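Local coordinates for protein Plm1 (Streptomyces sp. HK803, PDB 4HXY) that probably reduces the beta-keto group of a growing polyketide chain with NADPH, as the ketoreductase of the first phoslactomycin synthase module, at residues D44-T47 / A48-D52; W28-L31 / G32-P36. All blocks are in the same frame, centred on the assembly; numbering follows the deposited sequence.

Both contacts lie in the N-terminal part of the ketoreductase, probably its structural subdomain. From the N terminus, contact 2 comes first: strand 28-32 ends, the chain turns through Gly32 and Val34, and helix 36-39 follows. Contact 1 opens afterwards and closes a turn between that helix and strand 59-63, so the two are in series, neither nested nor crossing. They nevertheless meet in space, their centres about 10 Å apart. Leu46 lies along strand 28-32, its N 2.7 Å from Trp28 O and its O 2.9 Å from Leu30 N, both probable hydrogen bonds. Pro45 packs on Leu30 beside them. Leu46 thus bonds to the strand edge opposite the one paired with strand 59-63.

Contact 1 (D44-T47 / A48-D52); sequences DPLT and AASWD
Thr47 heads an ST motif in the loop between helix 36-39 and strand 59-63: its OG1 accepts from amides two and three residues on, and its O accepts from Trp51 N. Thr47 and Ser50 also bind each other reciprocally, in the pattern of a capping box, although residues 48-50 are merely helical in phi and psi and no regular helix follows. Ser50 OG takes the amide of Thr47, N to OG 2.9 Å and almost straight at 172°. In return Thr47 OG1 accepts from Ser50 N at 3.1 Å, and more weakly from Ala49 N. With chi1 at 66°, OG1 sits between its own N and carbonyl carbon, near these amides. The turn is closed by Trp51 N, 3.0 Å from Thr47 O and coming almost head-on to the carbonyl. The side chains of Leu46 and Trp51 run roughly perpendicular, the leucine bringing CD1 to within 3.6 Å of Trp51 CD1. That indole is buried, touching Leu29 of strand 28-32 and the ring of His80, and its NE1 binds Thr55 O. A water donates to Pro45 O at 3.1 Å and lies only 2.6 Å from Ser50 OG.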
loop_
_atom_site.group_PDB
_atom_site.type_symbol
_atom_site.label_atom_id
_atom_site.label_comp_id
_atom_site.label_asym_id
_atom_site.label_seq_id
_atom_site.Cartn_x
_atom_site.Cartn_y
_atom_site.Cartn_z
ATOM N N ASP A 44 22.881 -27.780 -1.320
ATOM C CA ASP A 44 23.148 -27.714 0.101
ATOM C C ASP A 44 22.906 -26.340 0.733
ATOM O O ASP A 44 23.762 -25.817 1.450
ATOM C CB ASP A 44 24.583 -28.189 0.349
ATOM C CG ASP A 44 24.826 -29.581 -0.221
ATOM O OD1 ASP A 44 25.473 -29.703 -1.279
ATOM O OD2 ASP A 44 24.331 -30.547 0.389
ATOM N N PRO A 45 21.715 -25.770 0.496
ATOM C CA PRO A 45 21.423 -24.458 1.065
ATOM C C PRO A 45 21.348 -24.466 2.578
ATOM O O PRO A 45 21.027 -25.490 3.190
ATOM C CB PRO A 45 20.050 -24.120 0.471
ATOM C CG PRO A 45 19.395 -25.440 0.241
ATOM C CD PRO A 45 20.540 -26.360 -0.179
ATOM N N LEU A 46 21.636 -23.311 3.172
ATOM C CA LEU A 46 21.559 -23.111 4.616
ATOM C C LEU A 46 20.144 -22.723 5.045
ATOM O O LEU A 46 19.356 -22.259 4.238
ATOM C CB LEU A 46 22.505 -21.997 5.048
ATOM C CG LEU A 46 23.971 -22.071 4.628
ATOM C CD1 LEU A 46 24.740 -20.832 5.062
ATOM C CD2 LEU A 46 24.617 -23.346 5.208
ATOM N N THR A 47 19.844 -22.932 6.319
ATOM C CA THR A 47 18.619 -22.421 6.954
ATOM C C THR A 47 19.017 -21.563 8.144
ATOM O O THR A 47 20.200 -21.495 8.508
ATOM C CB THR A 47 17.707 -23.566 7.475
ATOM O OG1 THR A 47 18.373 -24.248 8.550
ATOM C CG2 THR A 47 17.365 -24.549 6.384
ATOM N N ALA A 48 18.039 -20.915 8.771
ATOM C CA ALA A 48 18.305 -20.120 9.953
ATOM C C ALA A 48 18.931 -21.001 11.054
ATOM O O ALA A 48 19.784 -20.548 11.811
ATOM C CB ALA A 48 17.027 -19.464 10.464
ATOM N N ALA A 49 18.519 -22.253 11.109
ATOM C CA ALA A 49 19.023 -23.179 12.139
ATOM C C ALA A 49 20.440 -23.669 11.853
ATOM O O ALA A 49 21.250 -23.774 12.775
ATOM C CB ALA A 49 18.075 -24.353 12.302
ATOM N N SER A 50 20.748 -23.948 10.589
ATOM C CA SER A 50 22.046 -24.542 10.209
ATOM C C SER A 50 23.169 -23.538 9.921
ATOM O O SER A 50 24.346 -23.895 9.939
ATOM C CB SER A 50 21.866 -25.453 8.997
ATOM O OG SER A 50 21.630 -24.712 7.806
ATOM N N TRP A 51 22.807 -22.289 9.638
ATOM C CA TRP A 51 23.781 -21.259 9.286
ATOM C C TRP A 51 24.746 -20.991 10.443
ATOM O O TRP A 51 24.323 -20.675 11.552
ATOM C CB TRP A 51 23.037 -19.973 8.905
ATOM C CG TRP A 51 23.876 -18.791 8.556
ATOM C CD1 TRP A 51 25.121 -18.782 7.981
ATOM C CD2 TRP A 51 23.488 -17.423 8.690
ATOM N NE1 TRP A 51 25.542 -17.486 7.793
ATOM C CE2 TRP A 51 24.550 -16.633 8.205
ATOM C CE3 TRP A 51 22.342 -16.787 9.176
ATOM C CZ2 TRP A 51 24.505 -15.242 8.206
ATOM C CZ3 TRP A 51 22.296 -15.403 9.172
ATOM C CH2 TRP A 51 23.374 -14.645 8.702
ATOM N N ASP A 52 26.036 -21.142 10.170
ATOM C CA ASP A 52 27.082 -20.637 11.055
ATOM C C ASP A 52 27.262 -19.158 10.707
ATOM O O ASP A 52 27.796 -18.831 9.640
ATOM C CB ASP A 52 28.390 -21.404 10.837
ATOM C CG ASP A 52 29.509 -20.939 11.763
ATOM O OD1 ASP A 52 30.312 -21.800 12.198
ATOM O OD2 ASP A 52 29.589 -19.723 12.060
HETATM O O HOH W 1 21.643 -26.585 6.055
#

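Contact 2 (W28-L31 / G32-P36)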
loop_
_atom_site.group_PDB
_atom_site.type_symbol
_atom_site.label_atom_id
_atom_site.label_comp_id
_atom_site.label_asym_id
_atom_site.label_seq_id
_atom_site.Cartn_x
_atom_site.Cartn_y
_atom_site.Cartn_z
ATOM N N TRP A 28 23.802 -20.548 -0.417
ATOM C CA TRP A 28 22.671 -19.656 -0.164
ATOM C C TRP A 28 21.985 -19.958 1.146
ATOM O O TRP A 28 21.920 -21.107 1.570
ATOM C CB TRP A 28 21.661 -19.668 -1.333
ATOM C CG TRP A 28 22.128 -18.856 -2.490
ATOM C CD1 TRP A 28 23.216 -19.108 -3.286
ATOM C CD2 TRP A 28 21.530 -17.660 -2.997
ATOM N NE1 TRP A 28 23.336 -18.133 -4.248
ATOM C CE2 TRP A 28 22.315 -17.228 -4.088
ATOM C CE3 TRP A 28 20.396 -16.910 -2.637
ATOM C CZ2 TRP A 28 21.999 -16.092 -4.825
ATOM C CZ3 TRP A 28 20.104 -15.782 -3.353
ATOM C CH2 TRP A 28 20.903 -15.380 -4.436
ATOM N N LEU A 29 21.445 -18.911 1.755
ATOM C CA LEU A 29 20.683 -19.010 2.984
ATOM C C LEU A 29 19.198 -18.852 2.627
ATOM O O LEU A 29 18.823 -17.909 1.972
ATOM C CB LEU A 29 21.097 -17.906 3.948
ATOM C CG LEU A 29 20.220 -17.704 5.178
ATOM C CD1 LEU A 29 20.332 -18.896 6.104
ATOM C CD2 LEU A 29 20.628 -16.445 5.872
ATOM N N LEU A 30 18.379 -19.801 3.050
ATOM C CA LEU A 30 16.970 -19.772 2.720
ATOM C C LEU A 30 16.203 -19.489 3.993
ATOM O O LEU A 30 16.368 -20.189 4.969
ATOM C CB LEU A 30 16.547 -21.112 2.111
ATOM C CG LEU A 30 16.732 -21.308 0.611
ATOM C CD1 LEU A 30 17.880 -20.546 0.019
ATOM C CD2 LEU A 30 16.738 -22.754 0.222
ATOM N N LEU A 31 15.368 -18.453 3.953
ATOM C CA LEU A 31 14.601 -18.023 5.110
ATOM C C LEU A 31 13.108 -17.955 4.818
ATOM O O LEU A 31 12.706 -17.900 3.685
ATOM C CB LEU A 31 15.062 -16.648 5.600
ATOM C CG LEU A 31 16.537 -16.567 5.960
ATOM C CD1 LEU A 31 16.922 -15.152 6.257
ATOM C CD2 LEU A 31 16.808 -17.454 7.144
ATOM N N GLY A 32 12.315 -17.998 5.882
ATOM C CA GLY A 32 10.866 -17.955 5.744
ATOM C C GLY A 32 10.394 -19.293 5.230
ATOM O O GLY A 32 10.819 -20.344 5.728
ATOM N N GLU A 33 9.541 -19.275 4.218
ATOM C CA GLU A 33 9.040 -20.500 3.633
ATOM C C GLU A 33 9.432 -20.548 2.171
ATOM O O GLU A 33 8.775 -19.970 1.312
ATOM C CB GLU A 33 7.529 -20.580 3.755
ATOM C CG GLU A 33 6.957 -21.929 3.353
ATOM C CD GLU A 33 5.534 -22.139 3.847
ATOM O OE1 GLU A 33 5.010 -21.273 4.605
ATOM O OE2 GLU A 33 4.937 -23.172 3.466
ATOM N N VAL A 34 10.503 -21.267 1.889
ATOM C CA VAL A 34 10.932 -21.461 0.513
ATOM C C VAL A 34 10.448 -22.839 0.088
ATOM O O VAL A 34 10.816 -23.843 0.704
ATOM C CB VAL A 34 12.467 -21.339 0.379
ATOM C CG1 VAL A 34 12.894 -21.543 -1.045
ATOM C CG2 VAL A 34 12.912 -19.959 0.878
ATOM N N PRO A 35 9.611 -22.900 -0.945
ATOM C CA PRO A 35 8.986 -24.168 -1.285
ATOM C C PRO A 35 9.956 -25.131 -1.941
ATOM O O PRO A 35 11.009 -24.719 -2.420
ATOM C CB PRO A 35 7.880 -23.763 -2.253
ATOM C CG PRO A 35 8.397 -22.558 -2.903
ATOM C CD PRO A 35 9.151 -21.815 -1.831
ATOM N N PRO A 36 9.608 -26.411 -1.950
ATOM C CA PRO A 36 10.566 -27.395 -2.453
ATOM C C PRO A 36 11.037 -27.179 -3.883
ATOM O O PRO A 36 12.216 -27.411 -4.157
ATOM C CB PRO A 36 9.829 -28.737 -2.298
ATOM C CG PRO A 36 8.497 -28.427 -1.708
ATOM C CD PRO A 36 8.507 -27.033 -1.198
#
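Leu30 and Val34 meet where the chain leaves a strand and bends round, and the touch between them is purely apolar. The valine side chain lies nearly square to that of the leucine: Val34 points back at the strand and sets CG2 4.0 Å from Leu30 CB, while its other methyl, CG1, lies 4.2 Å from Leu30 CG. CG2 makes the closer approach, with CG1 at the margin. Because Val34 CG1 is anti to the backbone N (chi1 180°), CG2 is left anti to the carbonyl carbon, facing the strand end. There it also reaches a polar atom, Leu31 O, at 3.5 Å, as a packing contact.

Strand 28-32 is parallel to strand 59-63, and together they belong to the Rossmann-like, parallel part of the N-terminal half, with residues 32-36 as the link to helix 36-39. Leu61 of the neighbouring strand is touched by both Leu30 and Val34, so the pair packs against a shared partner. Leu31 turns its CB off the other way, and its side chain packs on Val60 and on Ala73 and Val77 of helix 67-77.

Backbone shape makes the bend. Gly32 has a positive phi, 74°, a conformation that favours glycine and brings the chain round so that Val34 CA stands 6.6 Å from Leu30 CA. Glu33 N comes to 3.5 Å from Leu31 O, but the angle is too poor for a hydrogen bond. Further on, Pro35 occupies the N-cap position and packs on Ile135, just before Pro36 begins the helix.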